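Local coordinates for Spermidine/putrescine ABC transporter, periplasmic binding protein (Treponema pallidum, PDB 2V84), which probably binds polyamines such as spermidine and putrescine and is a putative polyamine receptor for an ABC transporter, at residues 110-115 / 119-124; 42-47 / 269-274; 65-70 / 85-90; 226-231 / 310-315; 215-220 / 232-237. One frame throughout, in Å; residues are numbered along the deposited sequence. Where two conformers were deposited one is given.

Interaction 1. Residues 110-115 / 119-124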
# COMPACT_ATOMS: atom_id res chain seq x y z
N SER A 110 -17.03 4.92 -5.48
CA SER A 110 -16.88 4.07 -4.30
C SER A 110 -15.61 4.42 -3.56
O SER A 110 -15.55 4.33 -2.33
CB SER A 110 -16.88 2.59 -4.69
OG SER A 110 -15.96 2.34 -5.73
N VAL A 111 -14.59 4.86 -4.31
CA VAL A 111 -13.35 5.29 -3.71
C VAL A 111 -13.51 6.65 -3.04
O VAL A 111 -13.02 6.86 -1.92
CB VAL A 111 -12.20 5.31 -4.73
CG1 VAL A 111 -10.96 5.97 -4.14
CG2 VAL A 111 -11.88 3.89 -5.16
N ARG A 112 -14.19 7.57 -3.73
CA ARG A 112 -14.47 8.91 -3.19
C ARG A 112 -15.10 8.82 -1.79
O ARG A 112 -14.73 9.57 -0.89
CB ARG A 112 -15.39 9.72 -4.13
CG ARG A 112 -14.82 9.94 -5.53
CD ARG A 112 -15.68 10.90 -6.36
NE ARG A 112 -14.82 11.81 -7.12
CZ ARG A 112 -14.69 11.82 -8.45
NH1 ARG A 112 -15.41 10.99 -9.20
NH2 ARG A 112 -13.87 12.69 -9.03
N ALA A 113 -16.02 7.87 -1.62
CA ALA A 113 -16.69 7.66 -0.33
C ALA A 113 -15.77 7.18 0.81
O ALA A 113 -15.99 7.54 1.97
CB ALA A 113 -17.88 6.72 -0.50
N ARG A 114 -14.75 6.38 0.48
CA ARG A 114 -13.83 5.82 1.49
C ARG A 114 -12.71 6.76 1.93
O ARG A 114 -12.12 6.55 3.00
CB ARG A 114 -13.17 4.54 0.99
CG ARG A 114 -14.10 3.40 0.66
CD ARG A 114 -13.32 2.24 0.10
NE ARG A 114 -12.88 1.29 1.12
CZ ARG A 114 -12.39 0.09 0.86
NH1 ARG A 114 -12.28 -0.33 -0.39
NH2 ARG A 114 -12.03 -0.71 1.85
N ILE A 115 -12.38 7.75 1.11
CA ILE A 115 -11.23 8.61 1.39
C ILE A 115 -11.56 9.77 2.33
O ILE A 115 -11.41 10.94 1.96
CB ILE A 115 -10.50 9.11 0.10
CG1 ILE A 115 -11.42 9.89 -0.84
CG2 ILE A 115 -9.86 7.94 -0.64
CD1 ILE A 115 -10.68 10.84 -1.78
N PRO A 119 -11.83 13.97 1.47
CA PRO A 119 -12.94 13.50 0.64
C PRO A 119 -13.17 14.28 -0.66
O PRO A 119 -13.71 13.72 -1.63
CB PRO A 119 -14.15 13.65 1.57
CG PRO A 119 -13.74 14.70 2.51
CD PRO A 119 -12.32 14.46 2.78
N LYS A 120 -12.77 15.55 -0.67
CA LYS A 120 -12.96 16.40 -1.85
C LYS A 120 -11.66 16.53 -2.64
O LYS A 120 -11.60 17.28 -3.61
CB LYS A 120 -13.54 17.77 -1.46
CG LYS A 120 -14.87 17.70 -0.68
CD LYS A 120 -15.51 19.07 -0.49
CE LYS A 120 -16.90 18.95 0.16
NZ LYS A 120 -17.55 20.28 0.41
N MET A 121 -10.65 15.77 -2.23
CA MET A 121 -9.33 15.74 -2.90
C MET A 121 -8.68 17.12 -2.92
O MET A 121 -8.06 17.54 -3.93
CB MET A 121 -9.48 15.18 -4.31
CG MET A 121 -9.92 13.69 -4.36
SD MET A 121 -10.07 13.07 -6.04
CE MET A 121 -11.74 13.56 -6.42
N GLU A 122 -8.83 17.84 -1.82
CA GLU A 122 -8.32 19.20 -1.73
C GLU A 122 -6.80 19.24 -1.57
O GLU A 122 -6.17 20.22 -1.93
CB GLU A 122 -9.02 19.93 -0.59
CG GLU A 122 -8.54 21.35 -0.39
CD GLU A 122 -9.42 22.14 0.56
OE1 GLU A 122 -9.86 21.59 1.59
OE2 GLU A 122 -9.65 23.32 0.25
N TYR A 123 -6.22 18.16 -1.04
CA TYR A 123 -4.80 18.12 -0.74
C TYR A 123 -4.21 16.85 -1.30
O TYR A 123 -3.01 16.61 -1.15
CB TYR A 123 -4.56 18.16 0.77
CG TYR A 123 -4.82 19.52 1.40
CD1 TYR A 123 -3.81 20.46 1.46
CD2 TYR A 123 -6.06 19.84 1.94
CE1 TYR A 123 -4.03 21.71 2.06
CE2 TYR A 123 -6.31 21.10 2.53
CZ TYR A 123 -5.29 22.02 2.58
OH TYR A 123 -5.49 23.25 3.17
N SER A 124 -5.03 16.01 -1.92
CA SER A 124 -4.55 14.68 -2.36
C SER A 124 -5.37 14.16 -3.51
O SER A 124 -6.55 14.46 -3.60
CB SER A 124 -4.61 13.67 -1.20
OG SER A 124 -5.96 13.38 -0.80
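The guanidinium group of Arg112 receives the terminal methyl of Met121 at its edge, close to the guanidinium plane. Met121 CE sits 3.5 Å from Arg112 NH2 and 3.6 Å from Arg112 NE, so the methyl lies against the edge between NE and NH2. Arg112 NH2 also makes a weak hydrogen bond to Val104 O. A bend in the arginine chain at its third torsion (chi3 139°) turns the group to this position, and the Met121 chain bends at its own third torsion to meet it. The two side chains cross at a slant. Ile115 supplies the apolar part of the contact through its outermost carbon: Ile115 CD1 packs on Met121 CG at 3.9 Å. Where the backbones come together, the proline closes off ordinary hydrogen bonding. Ile115 O is 3.1 Å from Pro119 N, a nitrogen with no hydrogen to offer, and the carbonyl instead receives a bent CA-H···O contact from Pro119 CA at 3.3 Å, with 120° at the hydrogen. This is a tight reversal at the C-terminal end of helix 109-114, before the chain runs into strand 125-137. Asp118, in the turn itself, accepts hydrogen bonds from Tyr123 N and Ser124 OG and so ties the following loop back. Met121 also rests on Val104 and on Pro126 of strand 125-137, while Tyr123 and Ser124 reach helix 81-89 through Lys88 and Val84.

Interaction 2. Residues 42-47 / 269-274; sequences KKFEQQ and RDLAHA
Apolar packing carries the contact, and Phe44 is its centre. Its side chain leaves helix 38-48 with CG anti to the backbone N (chi1 -180°), which sends the ring at helix 269-279. There Phe44 CZ meets Leu271 CD2 at 3.5 Å, while Phe44 CE1 lies 4.2 Å from Ala274 CB and 3.8 Å from Ala274 O. The ring therefore fits against residues one helical turn apart, approaching both at a slant. Phe275 and Phe278 add edge-to-face contacts to the ring. In this periplasmic binding protein fold the pairing joins a helix near the N-terminus to one more than 200 residues later, and Phe44 also touches Val52 of strand 51-57. Within the second helix, Arg269 O accepts hydrogen bonds from His273 N and His273 ND1, which arrive from opposite faces of the carbonyl plane. The bond from His273 ND1 to Arg269 O is short and nearly straight, 2.6 Å with 169° at the hydrogen, and, with Asp97 N bonded to His273 NE2, fixes the imidazole rotation. His273 CE1 lies 3.5 Å above one face of the Arg269 guanidinium, toward its rim. Salt bridges reach other parts of the chain: Lys43 with Glu287, Asp270 with Lys100, and Arg269 with Glu94.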
# COMPACT_ATOMS: atom_id res chain seq x y z
N LYS A 42 9.09 8.22 -18.92
CA LYS A 42 9.64 8.52 -20.25
C LYS A 42 8.59 9.17 -21.15
O LYS A 42 8.91 10.10 -21.89
CB LYS A 42 10.17 7.25 -20.95
CG LYS A 42 10.90 6.21 -20.07
CD LYS A 42 12.39 6.05 -20.43
CE LYS A 42 13.31 6.80 -19.46
NZ LYS A 42 12.71 8.08 -18.92
N LYS A 43 7.36 8.67 -21.10
CA LYS A 43 6.27 9.16 -21.94
C LYS A 43 5.88 10.58 -21.59
O LYS A 43 5.65 11.39 -22.48
CB LYS A 43 5.05 8.24 -21.87
CG LYS A 43 5.15 7.06 -22.81
CD LYS A 43 4.24 5.92 -22.42
CE LYS A 43 4.73 4.63 -23.07
NZ LYS A 43 3.63 3.67 -23.33
N PHE A 44 5.81 10.87 -20.29
CA PHE A 44 5.52 12.22 -19.81
C PHE A 44 6.64 13.16 -20.22
O PHE A 44 6.40 14.31 -20.58
CB PHE A 44 5.36 12.20 -18.29
CG PHE A 44 5.05 13.54 -17.67
CD1 PHE A 44 3.75 14.05 -17.71
CD2 PHE A 44 6.04 14.28 -17.04
CE1 PHE A 44 3.45 15.27 -17.12
CE2 PHE A 44 5.74 15.52 -16.45
CZ PHE A 44 4.43 16.01 -16.50
N GLU A 45 7.87 12.64 -20.16
CA GLU A 45 9.05 13.40 -20.56
C GLU A 45 9.02 13.70 -22.06
O GLU A 45 9.28 14.83 -22.48
CB GLU A 45 10.32 12.64 -20.21
CG GLU A 45 10.76 12.81 -18.76
CD GLU A 45 12.02 12.02 -18.44
OE1 GLU A 45 12.31 11.04 -19.15
OE2 GLU A 45 12.72 12.38 -17.47
N GLN A 46 8.69 12.69 -22.86
CA GLN A 46 8.62 12.89 -24.30
C GLN A 46 7.44 13.77 -24.70
O GLN A 46 7.58 14.64 -25.56
CB GLN A 46 8.59 11.55 -25.05
CG GLN A 46 9.44 11.60 -26.31
CD GLN A 46 8.81 10.86 -27.48
OE1 GLN A 46 8.42 9.69 -27.37
NE2 GLN A 46 8.74 11.53 -28.63
N GLN A 47 6.29 13.58 -24.05
CA GLN A 47 5.10 14.36 -24.39
C GLN A 47 5.26 15.86 -24.10
O GLN A 47 4.96 16.69 -24.96
CB GLN A 47 3.85 13.82 -23.68
CG GLN A 47 2.61 14.70 -23.86
CD GLN A 47 1.32 13.97 -23.53
OE1 GLN A 47 1.33 12.81 -23.12
NE2 GLN A 47 0.19 14.64 -23.73
N ARG A 269 4.18 23.71 -9.67
CA ARG A 269 2.82 23.20 -9.48
C ARG A 269 2.18 22.83 -10.81
O ARG A 269 1.41 21.87 -10.88
CB ARG A 269 1.96 24.20 -8.71
CG ARG A 269 2.29 24.31 -7.21
CD ARG A 269 1.51 25.44 -6.54
NE ARG A 269 0.07 25.33 -6.78
CZ ARG A 269 -0.77 24.56 -6.08
NH1 ARG A 269 -0.34 23.83 -5.07
NH2 ARG A 269 -2.07 24.54 -6.39
N ASP A 270 2.49 23.58 -11.86
CA ASP A 270 1.92 23.29 -13.20
C ASP A 270 2.29 21.90 -13.72
O ASP A 270 1.44 21.18 -14.23
CB ASP A 270 2.37 24.37 -14.19
CG ASP A 270 1.87 25.75 -13.81
OD1 ASP A 270 0.71 25.88 -13.36
OD2 ASP A 270 2.65 26.72 -13.96
N LEU A 271 3.55 21.51 -13.57
CA LEU A 271 3.94 20.15 -13.96
C LEU A 271 3.44 19.10 -12.98
O LEU A 271 3.18 17.96 -13.37
CB LEU A 271 5.45 20.02 -14.16
CG LEU A 271 5.96 20.30 -15.57
CD1 LEU A 271 7.45 20.02 -15.59
CD2 LEU A 271 5.24 19.46 -16.60
N ALA A 272 3.31 19.46 -11.70
CA ALA A 272 2.76 18.51 -10.72
C ALA A 272 1.33 18.12 -11.08
O ALA A 272 0.99 16.95 -11.08
CB ALA A 272 2.82 19.09 -9.33
N HIS A 273 0.51 19.10 -11.42
CA HIS A 273 -0.88 18.81 -11.79
C HIS A 273 -0.93 18.04 -13.10
O HIS A 273 -1.76 17.14 -13.28
CB HIS A 273 -1.67 20.12 -11.95
CG HIS A 273 -1.98 20.82 -10.66
ND1 HIS A 273 -1.08 21.64 -10.03
CD2 HIS A 273 -3.09 20.80 -9.89
CE1 HIS A 273 -1.64 22.14 -8.93
NE2 HIS A 273 -2.85 21.64 -8.82
N ALA A 274 -0.04 18.39 -14.03
CA ALA A 274 -0.03 17.82 -15.36
C ALA A 274 0.35 16.36 -15.28
O ALA A 274 -0.15 15.53 -16.05
CB ALA A 274 0.94 18.58 -16.27

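Interaction 3. Residues 65-70 / 85-90; sequences AKLSIG and SIMKRK
Leu67 and Met87 meet through their ends, Leu67 CD2 lying 3.8 Å from Met87 CE; Leu67 has two conformers, and the contact holds for one of them. Met87 CE also comes within 4.2 Å of Leu67 CB, which places the methyl alongside the leucine chain. The methionine gets there with its chain extended at chi2 (163°) and bent at its third torsion, about CG-SD. A second, looser touch lies further along both segments, where Ile69 CD1 approaches the aliphatic Lys90 CD at 4.4 Å, on the exposed side of the contact. Helix 60-67 belongs to a beta-alpha-beta crossover: it follows strand 51-57 and leads to strand 76-77, with strand 26-32 between them in the parallel sheet. Helix 81-89 comes directly after that last strand. Behind the first shell, Leu67 is backed by Tyr30 of strand 26-32 and by Ser72, while Met87 also rests on Met63 and Phe64. Phe64 touches Ile86 and Lys90 as well, and its carbonyl accepts a hydrogen bond from Ser68 OG. Next to Ile69, the chain turns through a cis peptide bond into Gly70. On helix 81-89, Lys88 forms a salt bridge with Asp118 and Arg89 one with Asp325.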
# COMPACT_ATOMS: atom_id res chain seq x y z
N ALA A 65 10.15 12.51 6.54
CA ALA A 65 11.37 13.17 7.05
C ALA A 65 11.93 14.22 6.12
O ALA A 65 12.42 15.26 6.57
CB ALA A 65 12.43 12.14 7.34
N LYS A 66 11.89 13.95 4.82
CA LYS A 66 12.37 14.93 3.84
C LYS A 66 11.42 16.11 3.71
O LYS A 66 11.85 17.23 3.41
CB LYS A 66 12.58 14.25 2.49
CG LYS A 66 13.79 14.76 1.74
CD LYS A 66 14.54 13.58 1.18
CE LYS A 66 15.43 13.97 0.03
NZ LYS A 66 15.82 12.74 -0.73
N LEU A 67 10.14 15.86 3.97
CA LEU A 67 9.09 16.87 3.83
C LEU A 67 8.73 17.53 5.16
O LEU A 67 7.85 18.41 5.21
CB LEU A 67 7.86 16.26 3.16
CG LEU A 67 7.91 16.17 1.63
CD1 LEU A 67 8.97 15.21 1.11
CD2 LEU A 67 6.54 15.77 1.11
N SER A 68 9.41 17.13 6.23
CA SER A 68 9.24 17.72 7.56
C SER A 68 9.42 19.23 7.52
O SER A 68 10.13 19.76 6.66
CB SER A 68 10.26 17.14 8.55
OG SER A 68 10.12 15.73 8.63
N ILE A 69 8.78 19.91 8.46
CA ILE A 69 8.94 21.36 8.63
C ILE A 69 10.35 21.79 8.16
O ILE A 69 11.36 21.51 8.83
CB ILE A 69 8.63 21.79 10.12
CG1 ILE A 69 7.18 21.42 10.52
CG2 ILE A 69 8.89 23.29 10.34
CD1 ILE A 69 6.88 19.90 10.65
N GLY A 70 10.40 22.47 7.02
CA GLY A 70 9.21 22.96 6.35
C GLY A 70 9.01 22.60 4.88
O GLY A 70 7.87 22.44 4.43
N SER A 85 -3.48 12.39 6.16
CA SER A 85 -4.17 13.00 7.29
C SER A 85 -3.20 13.65 8.28
O SER A 85 -3.38 14.80 8.69
CB SER A 85 -5.09 11.97 7.95
OG SER A 85 -5.64 12.46 9.18
N ILE A 86 -2.14 12.92 8.64
CA ILE A 86 -1.04 13.46 9.48
C ILE A 86 -0.47 14.74 8.89
O ILE A 86 -0.30 15.75 9.60
CB ILE A 86 0.13 12.42 9.65
CG1 ILE A 86 -0.29 11.24 10.53
CG2 ILE A 86 1.38 13.09 10.22
CD1 ILE A 86 0.53 9.94 10.33
N MET A 87 -0.18 14.71 7.59
CA MET A 87 0.49 15.84 6.92
C MET A 87 -0.41 17.04 6.70
O MET A 87 0.08 18.18 6.68
CB MET A 87 1.13 15.41 5.60
CG MET A 87 2.28 14.43 5.79
SD MET A 87 2.62 13.63 4.22
CE MET A 87 4.08 14.54 3.78
N LYS A 88 -1.71 16.80 6.53
CA LYS A 88 -2.69 17.89 6.52
C LYS A 88 -2.71 18.67 7.85
O LYS A 88 -2.70 19.90 7.87
CB LYS A 88 -4.09 17.36 6.19
CG LYS A 88 -4.43 17.41 4.71
CD LYS A 88 -5.74 16.72 4.42
CE LYS A 88 -6.93 17.61 4.72
NZ LYS A 88 -8.15 17.05 4.07
N ARG A 89 -2.71 17.94 8.97
CA ARG A 89 -2.79 18.60 10.28
C ARG A 89 -1.51 19.36 10.65
O ARG A 89 -1.56 20.37 11.37
CB ARG A 89 -3.13 17.59 11.37
CG ARG A 89 -4.43 16.82 11.12
CD ARG A 89 -4.90 16.20 12.41
NE ARG A 89 -3.88 15.34 12.99
CZ ARG A 89 -4.01 14.03 13.09
NH1 ARG A 89 -5.13 13.46 12.66
NH2 ARG A 89 -3.05 13.29 13.62
N LYS A 90 -0.39 18.86 10.14
CA LYS A 90 0.91 19.49 10.29
C LYS A 90 1.15 20.55 9.23
O LYS A 90 2.21 21.18 9.20
CB LYS A 90 2.03 18.44 10.23
CG LYS A 90 2.16 17.58 11.47
CD LYS A 90 3.61 17.15 11.69
CE LYS A 90 3.81 16.55 13.07
NZ LYS A 90 5.20 16.75 13.59

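Interaction 4. Residues 226-231 / 310-315; sequences GFAEAF and PYYSEH
Tyr312 and Tyr311 reach Ala228 through different first torsions. Tyr312 CG lies between the backbone N and the carbonyl carbon (chi1 51°), a crowded position that swings the ring to helix 228-234; in Tyr311, CG is anti to the carbonyl carbon (chi1 -69°), which sends the ring along the same helix, where it stacks on Phe232. The methyl of Ala228 is wedged between the two tyrosines. Ala228 CB approaches the Tyr312 ring at its edge, in the ring plane, 3.9 Å from Tyr312 CD2, and it is equally far from Tyr311 CB. Beyond it, Tyr311 CD2 comes obliquely to Glu229 CA at 4.4 Å.

One water spans the polar side. It donates to Glu229 OE1 at 2.7 Å and lies 2.6 Å from Tyr312 OH, which is hydrogen-bonded to Tyr128 OH too. This bridge may belong to the rim of the ligand pocket: the Glu229 side chain is about 4 Å from a bound MES molecule, probably from the crystallisation liquor, and about 10 Å from that of Glu168, predicted to bind spermidine. The helix itself opens at Phe227, its N-cap residue, whose carbonyl accepts from Phe231 N. Around the contact, Phe245 of strand 243-246 touches both Ala228 and Tyr312, Phe231 packs on Ala135 of strand 125-137, and Pro295 in the loop after helix 282-292 covers Tyr312.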
# COMPACT_ATOMS: atom_id res chain seq x y z
N GLY A 226 2.37 -10.33 2.57
CA GLY A 226 3.01 -9.37 1.67
C GLY A 226 2.18 -8.94 0.49
O GLY A 226 0.99 -9.20 0.44
N PHE A 227 2.82 -8.25 -0.46
CA PHE A 227 2.12 -7.76 -1.63
C PHE A 227 2.21 -8.73 -2.79
O PHE A 227 3.26 -9.27 -3.11
CB PHE A 227 2.62 -6.38 -2.04
CG PHE A 227 2.49 -5.36 -0.96
CD1 PHE A 227 1.26 -4.98 -0.47
CD2 PHE A 227 3.63 -4.75 -0.44
CE1 PHE A 227 1.14 -4.01 0.55
CE2 PHE A 227 3.53 -3.79 0.55
CZ PHE A 227 2.30 -3.43 1.06
N ALA A 228 1.06 -8.94 -3.42
CA ALA A 228 0.92 -9.86 -4.55
C ALA A 228 1.93 -9.56 -5.65
O ALA A 228 2.56 -10.47 -6.21
CB ALA A 228 -0.49 -9.78 -5.09
N GLU A 229 2.10 -8.28 -5.97
CA GLU A 229 3.04 -7.90 -7.04
C GLU A 229 4.48 -8.34 -6.77
O GLU A 229 5.22 -8.62 -7.70
CB GLU A 229 2.95 -6.40 -7.36
CG GLU A 229 3.46 -5.43 -6.26
CD GLU A 229 2.41 -5.07 -5.22
OE1 GLU A 229 1.35 -5.75 -5.15
OE2 GLU A 229 2.65 -4.11 -4.47
N ALA A 230 4.89 -8.39 -5.50
CA ALA A 230 6.23 -8.88 -5.13
C ALA A 230 6.36 -10.40 -5.27
O ALA A 230 7.32 -10.90 -5.84
CB ALA A 230 6.60 -8.43 -3.73
N PHE A 231 5.40 -11.15 -4.74
CA PHE A 231 5.43 -12.62 -4.85
C PHE A 231 5.49 -13.04 -6.31
O PHE A 231 6.27 -13.92 -6.69
CB PHE A 231 4.17 -13.21 -4.19
CG PHE A 231 4.15 -13.10 -2.69
CD1 PHE A 231 5.04 -13.85 -1.92
CD2 PHE A 231 3.22 -12.29 -2.05
CE1 PHE A 231 5.03 -13.77 -0.53
CE2 PHE A 231 3.19 -12.20 -0.64
CZ PHE A 231 4.12 -12.94 0.12
N PRO A 310 -5.41 -9.21 -13.36
CA PRO A 310 -4.95 -8.84 -12.02
C PRO A 310 -4.73 -10.04 -11.08
O PRO A 310 -5.40 -11.07 -11.21
CB PRO A 310 -6.08 -7.95 -11.48
CG PRO A 310 -6.87 -7.54 -12.67
CD PRO A 310 -6.75 -8.67 -13.64
N TYR A 311 -3.80 -9.88 -10.14
CA TYR A 311 -3.47 -10.92 -9.14
C TYR A 311 -4.53 -11.04 -8.07
O TYR A 311 -4.63 -12.05 -7.40
CB TYR A 311 -2.11 -10.66 -8.51
CG TYR A 311 -0.96 -10.85 -9.48
CD1 TYR A 311 -0.95 -11.95 -10.32
CD2 TYR A 311 0.09 -9.94 -9.55
CE1 TYR A 311 0.08 -12.15 -11.22
CE2 TYR A 311 1.14 -10.13 -10.47
CZ TYR A 311 1.12 -11.25 -11.28
OH TYR A 311 2.13 -11.48 -12.18
N TYR A 312 -5.30 -9.98 -7.89
CA TYR A 312 -6.51 -10.02 -7.08
C TYR A 312 -7.53 -9.09 -7.74
O TYR A 312 -7.15 -8.25 -8.57
CB TYR A 312 -6.21 -9.63 -5.63
CG TYR A 312 -5.45 -8.33 -5.43
CD1 TYR A 312 -6.12 -7.13 -5.25
CD2 TYR A 312 -4.05 -8.32 -5.36
CE1 TYR A 312 -5.42 -5.92 -5.05
CE2 TYR A 312 -3.34 -7.11 -5.13
CZ TYR A 312 -4.03 -5.93 -4.99
OH TYR A 312 -3.36 -4.73 -4.75
N SER A 313 -8.82 -9.26 -7.42
CA SER A 313 -9.85 -8.40 -8.01
C SER A 313 -10.13 -7.23 -7.10
O SER A 313 -9.70 -7.23 -5.95
CB SER A 313 -11.14 -9.17 -8.34
OG SER A 313 -11.97 -9.29 -7.21
N GLU A 314 -10.82 -6.22 -7.63
CA GLU A 314 -11.15 -5.01 -6.87
C GLU A 314 -12.20 -5.33 -5.82
O GLU A 314 -12.32 -4.63 -4.82
CB GLU A 314 -11.62 -3.87 -7.80
CG GLU A 314 -12.87 -4.19 -8.61
CD GLU A 314 -13.78 -2.99 -8.82
OE1 GLU A 314 -13.50 -1.89 -8.26
OE2 GLU A 314 -14.80 -3.14 -9.54
N HIS A 315 -12.95 -6.40 -6.07
CA HIS A 315 -13.99 -6.84 -5.15
C HIS A 315 -13.38 -7.45 -3.88
O HIS A 315 -14.07 -7.57 -2.87
CB HIS A 315 -14.91 -7.85 -5.84
CG HIS A 315 -15.52 -7.33 -7.10
ND1 HIS A 315 -16.50 -6.36 -7.12
CD2 HIS A 315 -15.28 -7.64 -8.40
CE1 HIS A 315 -16.83 -6.10 -8.37
NE2 HIS A 315 -16.11 -6.87 -9.17
O HOH W 1 -0.88 -4.96 -3.87

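Interaction 5. Residues 215-220 / 232-237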
# COMPACT_ATOMS: atom_id res chain seq x y z
N SER A 215 12.44 -15.26 -0.51
CA SER A 215 12.41 -16.42 0.38
C SER A 215 11.20 -17.29 0.09
O SER A 215 11.26 -18.53 0.23
CB SER A 215 12.41 -15.97 1.85
OG SER A 215 13.60 -15.26 2.16
N PHE A 216 10.11 -16.67 -0.34
CA PHE A 216 8.97 -17.44 -0.78
C PHE A 216 9.28 -18.18 -2.10
O PHE A 216 8.91 -19.34 -2.28
CB PHE A 216 7.71 -16.56 -0.88
CG PHE A 216 6.48 -17.32 -1.26
CD1 PHE A 216 5.68 -17.90 -0.28
CD2 PHE A 216 6.16 -17.51 -2.61
CE1 PHE A 216 4.56 -18.65 -0.65
CE2 PHE A 216 5.04 -18.24 -2.97
CZ PHE A 216 4.24 -18.81 -2.00
N ALA A 217 9.99 -17.51 -3.01
CA ALA A 217 10.37 -18.12 -4.30
C ALA A 217 11.29 -19.32 -4.15
O ALA A 217 11.17 -20.29 -4.92
CB ALA A 217 10.98 -17.07 -5.25
N SER A 218 12.20 -19.29 -3.18
CA SER A 218 13.12 -20.42 -2.95
C SER A 218 12.44 -21.62 -2.29
O SER A 218 12.91 -22.74 -2.40
CB SER A 218 14.33 -19.98 -2.11
OG SER A 218 13.91 -19.54 -0.82
N GLY A 219 11.34 -21.39 -1.59
CA GLY A 219 10.69 -22.44 -0.82
C GLY A 219 11.00 -22.32 0.66
O GLY A 219 10.51 -23.12 1.47
N ASP A 220 11.82 -21.32 1.02
CA ASP A 220 12.22 -21.09 2.40
C ASP A 220 11.04 -20.69 3.28
O ASP A 220 10.91 -21.18 4.40
CB ASP A 220 13.28 -19.99 2.49
CG ASP A 220 14.68 -20.48 2.18
OD1 ASP A 220 14.86 -21.67 1.81
OD2 ASP A 220 15.60 -19.65 2.30
N PHE A 232 4.68 -12.40 -7.14
CA PHE A 232 4.57 -12.85 -8.52
C PHE A 232 5.71 -12.34 -9.39
O PHE A 232 6.10 -13.03 -10.32
CB PHE A 232 3.19 -12.50 -9.08
CG PHE A 232 2.08 -13.35 -8.50
CD1 PHE A 232 1.85 -14.64 -8.98
CD2 PHE A 232 1.26 -12.85 -7.48
CE1 PHE A 232 0.83 -15.43 -8.45
CE2 PHE A 232 0.24 -13.64 -6.94
CZ PHE A 232 0.02 -14.93 -7.44
N ALA A 233 6.25 -11.17 -9.09
CA ALA A 233 7.43 -10.66 -9.82
C ALA A 233 8.64 -11.54 -9.57
O ALA A 233 9.47 -11.78 -10.46
CB ALA A 233 7.72 -9.22 -9.42
N GLU A 234 8.71 -12.07 -8.35
CA GLU A 234 9.89 -12.77 -7.87
C GLU A 234 9.88 -14.28 -8.12
O GLU A 234 10.91 -14.95 -7.96
CB GLU A 234 10.03 -12.50 -6.38
CG GLU A 234 11.37 -12.88 -5.82
CD GLU A 234 12.32 -11.72 -5.80
OE1 GLU A 234 11.87 -10.57 -5.55
OE2 GLU A 234 13.52 -11.97 -6.02
N THR A 235 8.73 -14.83 -8.49
CA THR A 235 8.62 -16.27 -8.75
C THR A 235 8.44 -16.47 -10.25
O THR A 235 7.63 -15.78 -10.85
CB THR A 235 7.42 -16.90 -7.97
OG1 THR A 235 7.68 -16.85 -6.56
CG2 THR A 235 7.23 -18.36 -8.35
N PRO A 236 9.18 -17.43 -10.85
CA PRO A 236 9.05 -17.65 -12.30
C PRO A 236 7.60 -17.91 -12.68
O PRO A 236 6.87 -18.52 -11.91
CB PRO A 236 9.91 -18.89 -12.57
CG PRO A 236 10.24 -19.48 -11.25
CD PRO A 236 10.16 -18.35 -10.25
N GLU A 237 7.19 -17.44 -13.86
CA GLU A 237 5.81 -17.57 -14.32
C GLU A 237 5.32 -19.02 -14.33
O GLU A 237 4.14 -19.30 -14.05
CB GLU A 237 5.66 -16.96 -15.72
CG GLU A 237 4.32 -16.29 -15.99
CD GLU A 237 3.97 -16.30 -17.47
OE1 GLU A 237 3.66 -17.39 -18.00
OE2 GLU A 237 4.00 -15.22 -18.11
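Ala217 and Thr235 bring the C-terminal ends of two helices together in a helix-strand-helix unit, in which helix 212-218 leads through strand 223-226 into helix 228-234. Their CA atoms are only 5.1 Å apart, consistent with the small alanine side chain. Ala217, the residue most buried by the contact, points its methyl at the other segment: Ala217 CB lies 3.4 Å from Glu234 O and 3.6 Å from Thr235 OG1, so a carbon sits against two oxygens with no hydrogen bond crossing the interface. With Thr235 OG1 anti to the carbonyl carbon (chi1 -66°), the hydroxyl faces Ala217, and CG2 takes the place anti to the backbone N. The hydroxyl has a weak hydrogen bond to Phe231 O, one turn back in the helix that precedes it. It also lies at the edge of the Phe216 ring, near the ring plane, 4.3 Å from Phe216 CD2.

Glu234 contributes the aliphatic part of its chain, with CG 4.2 Å from Ala217 CB, and touches Ala213 and Lys214 on the facing helix. Phe216 and Thr235 both rest on Ile243 of strand 243-246. Helix 212-218 ends at Gly219, where positive phi (102°) lets the chain turn away. Within its last turn, Ser218 OG donates to Ser215 O over 3.0 Å.

Interactions 4 and 5 form one connected region. Their centres are 14 Å apart, both use helix 228-234, and they join where Tyr311 stacks on Phe232 and Phe231 meets Phe216 edge to face. Interactions 1 and 3 touch through Tyr123 and Lys88, with centres 19 Å apart. Centre to centre, interaction 2 lies 23 Å from interaction 1 and 35 Å from interaction 5; along the chain its two segments enclose interactions 3, 1 and 5, in that order, while it crosses interaction 4, and interactions 4 and 5 cross as well. Interactions 3 and 5 fall on opposite sides of the chain's centre, and interaction 4, near the bound MES, is the one closest to the probable ligand site.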